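Local coordinates for dally-like protein (Drosophila melanogaster, PDB 3ODN) that probably serves as a cell-surface heparan sulfate proteoglycan of the glypican family, its protein core including a region important for Hedgehog signalling, at residues F144-L147 against Y148-F152; V154-T157 against Q158-F161; N164-R167 against C168-E171; S170-M173 against K174-K177; K296-E299 against A300-F304. The protein carries 2 engineered substitutions. All coordinates share one frame; numbering follows the deposited sequence.

Interaction 1. Residues F144-L147 against Y148-F152; sequences FNTL and YQKMF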
loop_
_atom_site.group_PDB
_atom_site.type_symbol
_atom_site.label_atom_id
_atom_site.label_comp_id
_atom_site.label_asym_id
_atom_site.label_seq_id
_atom_site.Cartn_x
_atom_site.Cartn_y
_atom_site.Cartn_z
ATOM N N PHE A 144 13.874 2.304 -25.988
ATOM C CA PHE A 144 15.027 1.545 -26.432
ATOM C C PHE A 144 14.977 1.322 -27.942
ATOM O O PHE A 144 16.035 1.242 -28.581
ATOM C CB PHE A 144 15.104 0.209 -25.674
ATOM C CG PHE A 144 15.709 0.275 -24.294
ATOM C CD1 PHE A 144 17.027 0.668 -24.113
ATOM C CD2 PHE A 144 14.986 -0.133 -23.185
ATOM C CE1 PHE A 144 17.601 0.685 -22.839
ATOM C CE2 PHE A 144 15.559 -0.106 -21.906
ATOM C CZ PHE A 144 16.858 0.314 -21.741
ATOM N N ASN A 145 13.763 1.272 -28.530
ATOM C CA ASN A 145 13.619 1.156 -29.987
ATOM C C ASN A 145 14.083 2.472 -30.681
ATOM O O ASN A 145 14.806 2.439 -31.689
ATOM C CB ASN A 145 12.177 0.797 -30.372
ATOM C CG ASN A 145 12.053 0.452 -31.838
ATOM O OD1 ASN A 145 12.249 -0.704 -32.254
ATOM N ND2 ASN A 145 11.771 1.465 -32.659
ATOM N N THR A 146 13.648 3.617 -30.118
ATOM C CA THR A 146 13.963 4.976 -30.565
ATOM C C THR A 146 15.465 5.230 -30.348
ATOM O O THR A 146 16.117 5.799 -31.222
ATOM C CB THR A 146 13.086 5.999 -29.784
ATOM O OG1 THR A 146 11.692 5.685 -29.965
ATOM C CG2 THR A 146 13.361 7.462 -30.183
ATOM N N LEU A 147 15.996 4.809 -29.188
ATOM C CA LEU A 147 17.394 4.969 -28.822
ATOM C C LEU A 147 18.305 4.231 -29.802
ATOM O O LEU A 147 19.283 4.807 -30.262
ATOM C CB LEU A 147 17.599 4.501 -27.364
ATOM C CG LEU A 147 18.982 4.627 -26.733
ATOM C CD1 LEU A 147 19.425 6.073 -26.621
ATOM C CD2 LEU A 147 18.997 3.981 -25.382
ATOM N N TYR A 148 17.937 2.999 -30.184
ATOM C CA TYR A 148 18.663 2.174 -31.159
ATOM C C TYR A 148 18.688 2.779 -32.576
ATOM O O TYR A 148 19.725 2.724 -33.244
ATOM C CB TYR A 148 18.049 0.758 -31.171
ATOM C CG TYR A 148 18.395 -0.116 -32.356
ATOM C CD1 TYR A 148 19.712 -0.481 -32.621
ATOM C CD2 TYR A 148 17.397 -0.647 -33.167
ATOM C CE1 TYR A 148 20.031 -1.316 -33.689
ATOM C CE2 TYR A 148 17.702 -1.508 -34.221
ATOM C CZ TYR A 148 19.021 -1.831 -34.486
ATOM O OH TYR A 148 19.325 -2.668 -35.537
ATOM N N GLN A 149 17.535 3.299 -33.046
ATOM C CA GLN A 149 17.407 3.875 -34.385
ATOM C C GLN A 149 18.251 5.122 -34.522
ATOM O O GLN A 149 19.004 5.232 -35.500
ATOM C CB GLN A 149 15.941 4.132 -34.757
ATOM C CG GLN A 149 15.290 2.949 -35.479
ATOM C CD GLN A 149 13.872 3.270 -35.845
ATOM O OE1 GLN A 149 13.597 4.004 -36.799
ATOM N NE2 GLN A 149 12.936 2.753 -35.079
ATOM N N LYS A 150 18.197 6.005 -33.490
ATOM C CA LYS A 150 18.984 7.234 -33.394
ATOM C C LYS A 150 20.469 6.898 -33.396
ATOM O O LYS A 150 21.233 7.517 -34.129
ATOM C CB LYS A 150 18.657 8.000 -32.095
ATOM C CG LYS A 150 17.257 8.587 -32.014
ATOM C CD LYS A 150 17.001 9.747 -32.959
ATOM C CE LYS A 150 15.743 10.472 -32.561
ATOM N NZ LYS A 150 15.895 11.148 -31.245
ATOM N N MET A 151 20.867 5.920 -32.574
ATOM C CA MET A 151 22.256 5.496 -32.426
ATOM C C MET A 151 22.814 4.773 -33.640
ATOM O O MET A 151 24.004 4.924 -33.914
ATOM C CB MET A 151 22.444 4.661 -31.160
ATOM C CG MET A 151 22.481 5.487 -29.906
ATOM S SD MET A 151 22.745 4.466 -28.457
ATOM C CE MET A 151 24.496 4.046 -28.689
ATOM N N PHE A 152 21.975 3.997 -34.367
ATOM C CA PHE A 152 22.430 3.305 -35.568
ATOM C C PHE A 152 22.775 4.358 -36.619
ATOM O O PHE A 152 23.875 4.323 -37.178
ATOM C CB PHE A 152 21.387 2.292 -36.090
ATOM C CG PHE A 152 21.818 1.580 -37.356
ATOM C CD1 PHE A 152 21.445 2.062 -38.607
ATOM C CD2 PHE A 152 22.661 0.475 -37.301
ATOM C CE1 PHE A 152 21.893 1.441 -39.780
ATOM C CE2 PHE A 152 23.099 -0.155 -38.477
ATOM C CZ PHE A 152 22.710 0.333 -39.707
#

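Interaction 2. Residues V154-T157 against Q158-F161; sequences VLNT and QYTF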
loop_
_atom_site.group_PDB
_atom_site.type_symbol
_atom_site.label_atom_id
_atom_site.label_comp_id
_atom_site.label_asym_id
_atom_site.label_seq_id
_atom_site.Cartn_x
_atom_site.Cartn_y
_atom_site.Cartn_z
ATOM N N VAL A 154 23.413 7.708 -36.219
ATOM C CA VAL A 154 24.555 8.507 -35.754
ATOM C C VAL A 154 25.903 7.843 -36.150
ATOM O O VAL A 154 26.747 8.498 -36.775
ATOM C CB VAL A 154 24.451 8.808 -34.224
ATOM C CG1 VAL A 154 25.772 9.318 -33.649
ATOM C CG2 VAL A 154 23.338 9.804 -33.932
ATOM N N LEU A 155 26.080 6.545 -35.798
ATOM C CA LEU A 155 27.278 5.757 -36.098
ATOM C C LEU A 155 27.515 5.640 -37.613
ATOM O O LEU A 155 28.647 5.807 -38.077
ATOM C CB LEU A 155 27.148 4.359 -35.473
ATOM C CG LEU A 155 28.233 3.340 -35.818
ATOM C CD1 LEU A 155 29.364 3.385 -34.814
ATOM C CD2 LEU A 155 27.662 1.954 -35.889
ATOM N N ASN A 156 26.446 5.348 -38.368
ATOM C CA ASN A 156 26.506 5.166 -39.810
ATOM C C ASN A 156 26.137 6.434 -40.602
ATOM O O ASN A 156 25.268 6.429 -41.483
ATOM C CB ASN A 156 25.770 3.894 -40.239
ATOM C CG ASN A 156 26.331 2.661 -39.586
ATOM O OD1 ASN A 156 27.478 2.279 -39.816
ATOM N ND2 ASN A 156 25.575 2.072 -38.672
ATOM N N THR A 157 26.847 7.530 -40.262
ATOM C CA THR A 157 26.775 8.859 -40.880
ATOM C C THR A 157 27.132 8.741 -42.356
ATOM O O THR A 157 26.514 9.392 -43.199
ATOM C CB THR A 157 27.748 9.849 -40.180
ATOM O OG1 THR A 157 28.688 9.164 -39.339
ATOM C CG2 THR A 157 27.027 10.903 -39.386
ATOM N N GLN A 158 28.128 7.880 -42.649
ATOM C CA GLN A 158 28.686 7.542 -43.966
ATOM C C GLN A 158 27.637 7.050 -44.980
ATOM O O GLN A 158 27.748 7.354 -46.173
ATOM C CB GLN A 158 29.804 6.493 -43.794
ATOM C CG GLN A 158 29.505 5.470 -42.683
ATOM C CD GLN A 158 30.629 4.518 -42.367
ATOM O OE1 GLN A 158 31.622 4.404 -43.098
ATOM N NE2 GLN A 158 30.479 3.793 -41.269
ATOM N N TYR A 159 26.638 6.280 -44.504
ATOM C CA TYR A 159 25.555 5.719 -45.317
ATOM C C TYR A 159 24.271 6.556 -45.217
ATOM O O TYR A 159 24.126 7.363 -44.295
ATOM C CB TYR A 159 25.276 4.260 -44.908
ATOM C CG TYR A 159 26.441 3.319 -45.121
ATOM C CD1 TYR A 159 27.318 3.017 -44.084
ATOM C CD2 TYR A 159 26.647 2.702 -46.353
ATOM C CE1 TYR A 159 28.398 2.154 -44.276
ATOM C CE2 TYR A 159 27.719 1.833 -46.555
ATOM C CZ TYR A 159 28.590 1.559 -45.514
ATOM O OH TYR A 159 29.641 0.695 -45.713
ATOM N N THR A 160 23.349 6.368 -46.175
ATOM C CA THR A 160 22.065 7.071 -46.198
ATOM C C THR A 160 20.892 6.091 -46.084
ATOM O O THR A 160 20.877 5.052 -46.756
ATOM C CB THR A 160 21.997 8.123 -47.327
ATOM O OG1 THR A 160 20.871 8.976 -47.105
ATOM C CG2 THR A 160 21.946 7.508 -48.735
ATOM N N PHE A 161 19.940 6.400 -45.183
ATOM C CA PHE A 161 18.785 5.545 -44.897
ATOM C C PHE A 161 17.479 6.310 -44.902
ATOM O O PHE A 161 17.301 7.251 -44.124
ATOM C CB PHE A 161 18.927 4.817 -43.546
ATOM C CG PHE A 161 20.328 4.563 -43.055
ATOM C CD1 PHE A 161 20.987 3.381 -43.369
ATOM C CD2 PHE A 161 20.984 5.497 -42.259
ATOM C CE1 PHE A 161 22.284 3.148 -42.912
ATOM C CE2 PHE A 161 22.278 5.262 -41.798
ATOM C CZ PHE A 161 22.916 4.089 -42.124
#

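Interaction 3. Residues N164-R167 against C168-E171; sequences NYMR and CVSE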
loop_
_atom_site.group_PDB
_atom_site.type_symbol
_atom_site.label_atom_id
_atom_site.label_comp_id
_atom_site.label_asym_id
_atom_site.label_seq_id
_atom_site.Cartn_x
_atom_site.Cartn_y
_atom_site.Cartn_z
ATOM N N ASN A 164 11.885 3.471 -45.294
ATOM C CA ASN A 164 11.768 2.031 -45.559
ATOM C C ASN A 164 12.939 1.254 -44.973
ATOM O O ASN A 164 12.726 0.159 -44.444
ATOM C CB ASN A 164 11.625 1.740 -47.057
ATOM C CG ASN A 164 10.448 2.422 -47.719
ATOM O OD1 ASN A 164 9.283 2.214 -47.351
ATOM N ND2 ASN A 164 10.731 3.233 -48.733
ATOM N N TYR A 165 14.168 1.831 -45.039
ATOM C CA TYR A 165 15.357 1.187 -44.474
ATOM C C TYR A 165 15.278 1.121 -42.941
ATOM O O TYR A 165 15.412 0.033 -42.385
ATOM C CB TYR A 165 16.680 1.844 -44.935
ATOM C CG TYR A 165 17.883 0.941 -44.728
ATOM C CD1 TYR A 165 18.365 0.142 -45.759
ATOM C CD2 TYR A 165 18.512 0.855 -43.488
ATOM C CE1 TYR A 165 19.458 -0.704 -45.570
ATOM C CE2 TYR A 165 19.589 -0.005 -43.279
ATOM C CZ TYR A 165 20.054 -0.788 -44.320
ATOM O OH TYR A 165 21.123 -1.629 -44.123
ATOM N N MET A 166 15.033 2.272 -42.274
ATOM C CA MET A 166 14.946 2.371 -40.816
ATOM C C MET A 166 13.850 1.516 -40.171
ATOM O O MET A 166 14.028 1.082 -39.035
ATOM C CB MET A 166 14.932 3.830 -40.334
ATOM C CG MET A 166 16.264 4.577 -40.569
ATOM S SD MET A 166 17.805 3.676 -40.175
ATOM C CE MET A 166 17.718 3.607 -38.382
ATOM N N ARG A 167 12.760 1.217 -40.921
ATOM C CA ARG A 167 11.664 0.354 -40.480
ATOM C C ARG A 167 12.154 -1.092 -40.363
ATOM O O ARG A 167 11.749 -1.794 -39.432
ATOM C CB ARG A 167 10.475 0.438 -41.450
ATOM C CG ARG A 167 9.355 1.353 -40.971
ATOM C CD ARG A 167 8.136 1.301 -41.878
ATOM N NE ARG A 167 8.151 2.371 -42.881
ATOM C CZ ARG A 167 8.126 2.176 -44.197
ATOM N NH1 ARG A 167 8.074 0.945 -44.694
ATOM N NH2 ARG A 167 8.148 3.211 -45.027
ATOM N N CYS A 168 13.040 -1.526 -41.300
ATOM C CA CYS A 168 13.657 -2.865 -41.339
ATOM C C CYS A 168 14.590 -3.039 -40.134
ATOM O O CYS A 168 14.634 -4.111 -39.528
ATOM C CB CYS A 168 14.400 -3.073 -42.661
ATOM S SG CYS A 168 15.496 -4.524 -42.696
ATOM N N VAL A 169 15.328 -1.960 -39.802
ATOM C CA VAL A 169 16.273 -1.857 -38.686
ATOM C C VAL A 169 15.538 -2.120 -37.354
ATOM O O VAL A 169 15.996 -2.967 -36.586
ATOM C CB VAL A 169 17.036 -0.500 -38.734
ATOM C CG1 VAL A 169 17.977 -0.331 -37.552
ATOM C CG2 VAL A 169 17.806 -0.352 -40.045
ATOM N N SER A 170 14.371 -1.457 -37.136
ATOM C CA SER A 170 13.531 -1.617 -35.937
ATOM C C SER A 170 12.872 -2.999 -35.846
ATOM O O SER A 170 12.789 -3.551 -34.749
ATOM C CB SER A 170 12.478 -0.517 -35.842
ATOM O OG SER A 170 11.673 -0.452 -37.007
ATOM N N GLU A 171 12.420 -3.558 -36.997
ATOM C CA GLU A 171 11.808 -4.886 -37.100
ATOM C C GLU A 171 12.774 -5.976 -36.604
ATOM O O GLU A 171 12.340 -6.917 -35.938
ATOM C CB GLU A 171 11.400 -5.183 -38.558
ATOM C CG GLU A 171 10.061 -4.598 -38.980
ATOM C CD GLU A 171 9.208 -5.519 -39.832
ATOM O OE1 GLU A 171 9.571 -5.758 -41.008
ATOM O OE2 GLU A 171 8.164 -5.991 -39.324
#

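Interaction 4. Residues S170-M173 against K174-K177; sequences SEHM and KELK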
loop_
_atom_site.group_PDB
_atom_site.type_symbol
_atom_site.label_atom_id
_atom_site.label_comp_id
_atom_site.label_asym_id
_atom_site.label_seq_id
_atom_site.Cartn_x
_atom_site.Cartn_y
_atom_site.Cartn_z
ATOM N N SER A 170 14.371 -1.457 -37.136
ATOM C CA SER A 170 13.531 -1.617 -35.937
ATOM C C SER A 170 12.872 -2.999 -35.846
ATOM O O SER A 170 12.789 -3.551 -34.749
ATOM C CB SER A 170 12.478 -0.517 -35.842
ATOM O OG SER A 170 11.673 -0.452 -37.007
ATOM N N GLU A 171 12.420 -3.558 -36.997
ATOM C CA GLU A 171 11.808 -4.886 -37.100
ATOM C C GLU A 171 12.774 -5.976 -36.604
ATOM O O GLU A 171 12.340 -6.917 -35.938
ATOM C CB GLU A 171 11.400 -5.183 -38.558
ATOM C CG GLU A 171 10.061 -4.598 -38.980
ATOM C CD GLU A 171 9.208 -5.519 -39.832
ATOM O OE1 GLU A 171 9.571 -5.758 -41.008
ATOM O OE2 GLU A 171 8.164 -5.991 -39.324
ATOM N N HIS A 172 14.080 -5.833 -36.928
ATOM C CA HIS A 172 15.161 -6.750 -36.560
ATOM C C HIS A 172 15.743 -6.502 -35.151
ATOM O O HIS A 172 16.490 -7.353 -34.667
ATOM C CB HIS A 172 16.319 -6.660 -37.579
ATOM C CG HIS A 172 16.003 -7.028 -38.999
ATOM N ND1 HIS A 172 14.990 -7.918 -39.321
ATOM C CD2 HIS A 172 16.657 -6.684 -40.134
ATOM C CE1 HIS A 172 15.029 -8.043 -40.639
ATOM N NE2 HIS A 172 16.014 -7.317 -41.171
ATOM N N MET A 173 15.436 -5.349 -34.505
ATOM C CA MET A 173 15.994 -4.984 -33.193
ATOM C C MET A 173 16.005 -6.076 -32.121
ATOM O O MET A 173 17.059 -6.340 -31.533
ATOM C CB MET A 173 15.403 -3.687 -32.632
ATOM C CG MET A 173 16.102 -3.263 -31.337
ATOM S SD MET A 173 15.202 -2.263 -30.146
ATOM C CE MET A 173 13.603 -3.111 -30.118
ATOM N N LYS A 174 14.844 -6.686 -31.847
ATOM C CA LYS A 174 14.757 -7.725 -30.816
ATOM C C LYS A 174 15.482 -9.036 -31.180
ATOM O O LYS A 174 15.866 -9.789 -30.283
ATOM C CB LYS A 174 13.320 -7.915 -30.292
ATOM C CG LYS A 174 12.856 -6.754 -29.396
ATOM C CD LYS A 174 11.859 -7.175 -28.303
ATOM C CE LYS A 174 11.681 -6.087 -27.264
ATOM N NZ LYS A 174 10.613 -6.406 -26.277
ATOM N N GLU A 175 15.741 -9.255 -32.484
ATOM C CA GLU A 175 16.476 -10.414 -33.000
ATOM C C GLU A 175 17.999 -10.187 -32.851
ATOM O O GLU A 175 18.730 -11.125 -32.521
ATOM C CB GLU A 175 16.095 -10.669 -34.477
ATOM C CG GLU A 175 16.695 -11.927 -35.091
ATOM C CD GLU A 175 16.282 -12.226 -36.521
ATOM O OE1 GLU A 175 16.583 -11.403 -37.415
ATOM O OE2 GLU A 175 15.702 -13.312 -36.754
ATOM N N LEU A 176 18.457 -8.938 -33.078
ATOM C CA LEU A 176 19.867 -8.531 -33.038
ATOM C C LEU A 176 20.440 -8.238 -31.647
ATOM O O LEU A 176 21.656 -8.366 -31.469
ATOM C CB LEU A 176 20.131 -7.338 -33.989
ATOM C CG LEU A 176 19.732 -7.508 -35.470
ATOM C CD1 LEU A 176 19.832 -6.192 -36.217
ATOM C CD2 LEU A 176 20.568 -8.576 -36.177
ATOM N N LYS A 177 19.574 -7.846 -30.670
ATOM C CA LYS A 177 19.929 -7.484 -29.285
ATOM C C LYS A 177 21.076 -6.451 -29.264
ATOM O O LYS A 177 22.224 -6.820 -28.999
ATOM C CB LYS A 177 20.217 -8.728 -28.422
ATOM C CG LYS A 177 18.970 -9.316 -27.767
ATOM C CD LYS A 177 19.194 -10.759 -27.337
ATOM C CE LYS A 177 17.950 -11.389 -26.762
ATOM N NZ LYS A 177 17.751 -11.032 -25.331
#

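Interaction 5. Residues K296-E299 against A300-F304; sequences KISE and AIMNF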
loop_
_atom_site.group_PDB
_atom_site.type_symbol
_atom_site.label_atom_id
_atom_site.label_comp_id
_atom_site.label_asym_id
_atom_site.label_seq_id
_atom_site.Cartn_x
_atom_site.Cartn_y
_atom_site.Cartn_z
ATOM N N LYS A 296 22.589 2.429 -15.733
ATOM C CA LYS A 296 21.983 1.306 -16.480
ATOM C C LYS A 296 21.773 1.668 -17.959
ATOM O O LYS A 296 21.964 0.821 -18.826
ATOM C CB LYS A 296 20.651 0.877 -15.852
ATOM C CG LYS A 296 20.760 0.330 -14.436
ATOM C CD LYS A 296 19.407 0.472 -13.703
ATOM C CE LYS A 296 19.239 -0.462 -12.528
ATOM N NZ LYS A 296 18.199 -1.508 -12.770
ATOM N N ILE A 297 21.388 2.920 -18.244
ATOM C CA ILE A 297 21.153 3.368 -19.615
ATOM C C ILE A 297 22.480 3.640 -20.366
ATOM O O ILE A 297 22.586 3.288 -21.546
ATOM C CB ILE A 297 20.011 4.444 -19.720
ATOM C CG1 ILE A 297 18.683 3.850 -19.198
ATOM C CG2 ILE A 297 19.851 5.008 -21.166
ATOM C CD1 ILE A 297 17.638 4.784 -18.919
ATOM N N SER A 298 23.516 4.168 -19.660
ATOM C CA SER A 298 24.851 4.403 -20.245
ATOM C C SER A 298 25.524 3.061 -20.614
ATOM O O SER A 298 26.196 2.958 -21.647
ATOM C CB SER A 298 25.737 5.194 -19.285
ATOM O OG SER A 298 26.130 4.425 -18.158
ATOM N N GLU A 299 25.320 2.036 -19.764
ATOM C CA GLU A 299 25.841 0.687 -19.958
ATOM C C GLU A 299 25.188 -0.005 -21.162
ATOM O O GLU A 299 25.889 -0.701 -21.892
ATOM C CB GLU A 299 25.805 -0.129 -18.649
ATOM C CG GLU A 299 26.920 0.307 -17.697
ATOM C CD GLU A 299 27.013 -0.288 -16.300
ATOM O OE1 GLU A 299 25.991 -0.784 -15.769
ATOM O OE2 GLU A 299 28.116 -0.197 -15.713
ATOM N N ALA A 300 23.891 0.278 -21.440
ATOM C CA ALA A 300 23.186 -0.208 -22.640
ATOM C C ALA A 300 23.772 0.501 -23.902
ATOM O O ALA A 300 23.978 -0.133 -24.940
ATOM C CB ALA A 300 21.703 0.082 -22.521
ATOM N N ILE A 301 24.076 1.808 -23.774
ATOM C CA ILE A 301 24.680 2.637 -24.804
ATOM C C ILE A 301 26.108 2.140 -25.173
ATOM O O ILE A 301 26.412 1.996 -26.360
ATOM C CB ILE A 301 24.598 4.142 -24.409
ATOM C CG1 ILE A 301 23.153 4.686 -24.634
ATOM C CG2 ILE A 301 25.651 4.990 -25.151
ATOM C CD1 ILE A 301 22.801 6.126 -24.046
ATOM N N MET A 302 26.960 1.852 -24.154
ATOM C CA MET A 302 28.333 1.343 -24.338
ATOM C C MET A 302 28.308 -0.042 -24.978
ATOM O O MET A 302 29.197 -0.356 -25.757
ATOM C CB MET A 302 29.092 1.290 -23.006
ATOM C CG MET A 302 29.573 2.644 -22.527
ATOM S SD MET A 302 30.716 2.524 -21.125
ATOM C CE MET A 302 29.555 2.254 -19.738
ATOM N N ASN A 303 27.268 -0.859 -24.664
ATOM C CA ASN A 303 27.049 -2.195 -25.237
ATOM C C ASN A 303 26.843 -2.085 -26.739
ATOM O O ASN A 303 27.272 -2.975 -27.472
ATOM C CB ASN A 303 25.841 -2.887 -24.593
ATOM C CG ASN A 303 26.089 -3.548 -23.253
ATOM O OD1 ASN A 303 27.145 -3.401 -22.617
ATOM N ND2 ASN A 303 25.084 -4.274 -22.776
ATOM N N PHE A 304 26.199 -0.981 -27.196
ATOM C CA PHE A 304 25.987 -0.681 -28.618
ATOM C C PHE A 304 27.300 -0.205 -29.249
ATOM O O PHE A 304 27.631 -0.653 -30.342
ATOM C CB PHE A 304 24.885 0.383 -28.820
ATOM C CG PHE A 304 24.452 0.599 -30.254
ATOM C CD1 PHE A 304 23.307 -0.003 -30.749
ATOM C CD2 PHE A 304 25.186 1.420 -31.110
ATOM C CE1 PHE A 304 22.913 0.194 -32.080
ATOM C CE2 PHE A 304 24.790 1.615 -32.434
ATOM C CZ PHE A 304 23.651 1.008 -32.906
#

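Interaction 1. Residues F144-L147 against Y148-F152
Phe144 meets Tyr148 through the backbone: its carbonyl O accepts Tyr148 N at 3.0 Å, the donor standing above the carbonyl plane, while CB of the tyrosine rests 3.3 Å from the same oxygen. The phenylalanine ring itself leads away from the following turn. Asn145 comes next and repeats the i to i+4 bond, giving its O to Gln149 N. Its side chain swings toward that of Gln149 because CG stands opposite the backbone N (chi1 -171°), and the two amide planes end up nearly perpendicular, 83° apart. Both residues face helix 163-176, Asn145 lying on Met173 and Gln149 on Ser170. Four successive bonds of this kind, from Phe144 to Leu147, identify an unbroken alpha helix, part of helix 136-155 in the largely helical core of this glypican. Thr146 supplies the straightest of them, its O accepting Lys150 N with an N-H...O angle of 167°. Lys150 CG also comes within 3.1 Å of Thr146 O, before the chain bends away toward Asn114 and Tyr116, which bond to NZ. The threonine hydroxyl is engaged with Lys142 O, one turn back. Leu147 closes the sequence, with O accepting Met151 N at 3.0 Å. Its side chain and that of Met151 run alongside each other in the same direction, so that CD1 of Leu147 comes within 4.1 Å of Met151 SD. Phe179 touches both residues, and Phe118 of helix 115-131 touches the leucine.

Interaction 2. Residues V154-T157 against Q158-F161
Asn156 and Tyr159 are joined by a weak backbone bond, Tyr159 N to Asn156 O at 3.3 Å with an N-H...O angle of 141°, which closes a beta turn around Thr157 and Gln158. Those two corner residues both keep helical phi and psi, as in a type III turn, whereas Asn156 has already left helical geometry. The turn swings the chain sharply aside as helix 136-155 runs out. From the first corner, Thr157 OG1 makes a weak bond back to Val154 O at 3.3 Å.

Among the side chains, Asn156 meets Phe161 at the ring's rim. The asparagine CB lies in the plane of that ring, 3.4 Å from Phe161 CZ, and the backbone Asn156 O approaches the neighbouring rim atom, Phe161 CE2, at 3.2 Å. One face of the same ring has Tyr159 C 4.1 Å above it, displaced toward the rim, so the backbone at Tyr159 borders that face. The ring of Tyr159 presents its own edge to Asn156, with CD1 at 4.2 Å from Asn156 CB. Gln158, its chain extended beyond CG, lays its amide almost parallel to that of Asn156, the planes 15° apart, although Gln158 NE2 stays 3.7 Å from Asn156 OD1.

Several neighbours meet the loop. Asn156 ND2 makes weak bonds to Phe152 O and to Thr312 OG1 of helix 308-318, Tyr159 stacks edge-to-face with Phe316 of that helix, and Phe161 bridges the rings of Phe152 on helix 136-155 and Tyr165 on helix 163-176.

Interaction 3. Residues N164-R167 against C168-E171
Arg167 O is gripped by two donors from the following turn, Ser170 OG at 2.8 Å and Glu171 N at 3.1 Å, both arriving from the same face of its carbonyl plane. The hydroxyl bond is possible because Ser170 OG sits between its own backbone N and carbonyl carbon (chi1 56°), turned back along the helix. An alanine at this position would lose the hydroxyl donor and is likely to leave Arg167 O held by Glu171 N alone. Tyr165 O likewise serves two amides: Val169 N lies in its carbonyl plane at 3.3 Å, while the bond from Cys168 N is weak. Met166 O takes Ser170 N. At the surface, the guanidinium of Arg167 folds back over Asn164, whose OD1 receives NH2 at 2.8 Å and NH1 more weakly; Asn164 ND2 goes to Asp162. The phenol OH of Tyr165 is satisfied by Gly320 O.

Apolar contact fills the other flank. Val169 CG2 lies 3.7 Å from Tyr165 CE2, oblique to the ring, and 4.0 Å from Met166 SD, the methionine and valine running side by side. These residues look toward helix 308-318 and helix 136-155.

The repeated i to i+4 bonds are those of an alpha helix, here helix 163-176, which the disulfide between Cys168 and Cys319 ties to the chain just beyond helix 308-318, one of the cross-links seen in this glypican core.

Interaction 4. Residues S170-M173 against K174-K177
Leu176 reaches back to His172 at the C-terminal end of helix 163-176, where Lys177 leaves helical geometry with a phi of 50°, the left-handed residue that often ends an alpha helix. The leucine can be followed outward. Its CB lies 3.7 Å from His172 O; CG, placed opposite the carbonyl carbon (chi1 -55°), comes closer to that oxygen, at 3.3 Å; and CD1 ends at 3.8 Å from His172 CB. Beyond this contact the side chain rests on Arg314 and Val315 of helix 308-318. With only a methyl group here, as in alanine, the branch against His172 CB would be gone and a gap would probably open toward that helix.

The backbone shows where the helix loses regularity, at Lys174 and Glu175. Neither amide makes the i to i+4 bond; Glu175 N goes instead to His172 O, from above the carbonyl plane, and the same oxygen also accepts Leu176 N at 3.0 Å, nearly along the C=O axis. Lys177 NZ makes salt bridges to Asp181 and to Asp184 of helix 182-214. Met173 bends at its end so that its CE lies 3.8 Å from Lys174 CG, while the methionine also packs on Tyr148 and Asn145 of helix 136-155. The final backbone link runs from Lys177 N to Met173 O, 3.1 Å long with an N-H...O angle of 141°.

Interaction 5. Residues K296-E299 against A300-F304
Ser298 and Met302 share the shortest of four backbone hydrogen bonds, Met302 N to Ser298 O at 2.8 Å. The other three follow the same i to i+4 pattern, Ala300 N to Lys296 O, Ile301 N to Ile297 O and Asn303 N to Glu299 O, with donors tilted from the carbonyl planes by about 20 to 35°. Beside these bonds, Ala300 CB sits 3.5 Å from Ile297 O.

Apolar contacts run along two sides. On the buried one, Ile297 CG2 approaches Ile301 CD1 at 4.3 Å. On the surface, Met302 curls back at its third torsion (chi3 -79°), bringing its CE to 3.9 Å from Glu299 CG, so the methyl lies against the aliphatic part of the glutamate.

Two polar side chains, Ser298 and Asn303, find partners elsewhere. Ser298 OG bonds to Ile295 O, one turn back. Asn303 folds its amide toward the helix, leaving OD1 only 3.1 Å from Glu299 O; both are acceptors, so this is no bond, and the pose is probably held by ND2, which donates to Phe179 O.

Ile297 and Ile301 face Phe103 of helix 48-106 and also touch helix 136-155, at Phe143 and Met151 respectively, while Ala300 touches Val182 of helix 182-214. The pattern is that of a short amphipathic alpha helix, 293-306, laid against the longer helices of the glypican bundle.

All five contacts gather near one end of the elongated core, on the same side of the chain's centre. Interaction 1 touches each of the others. Its helix abuts helix 163-176 in interactions 3 and 4, each centred 11 Å away, with Tyr148 CD2 at 3.4 Å from Met173 CG. Toward interaction 5, 12 Å off between centres, Tyr148 CD1 comes within 3.3 Å of Phe304 CE1. Interaction 2 links helices 136-155 and 163-176, and its Phe161 CB lies 3.7 Å from Met166 SD of interaction 3. Interactions 3 and 4 are successive turns sharing Ser170 and Glu171. Interaction 5 does not touch interactions 2, 3 or 4.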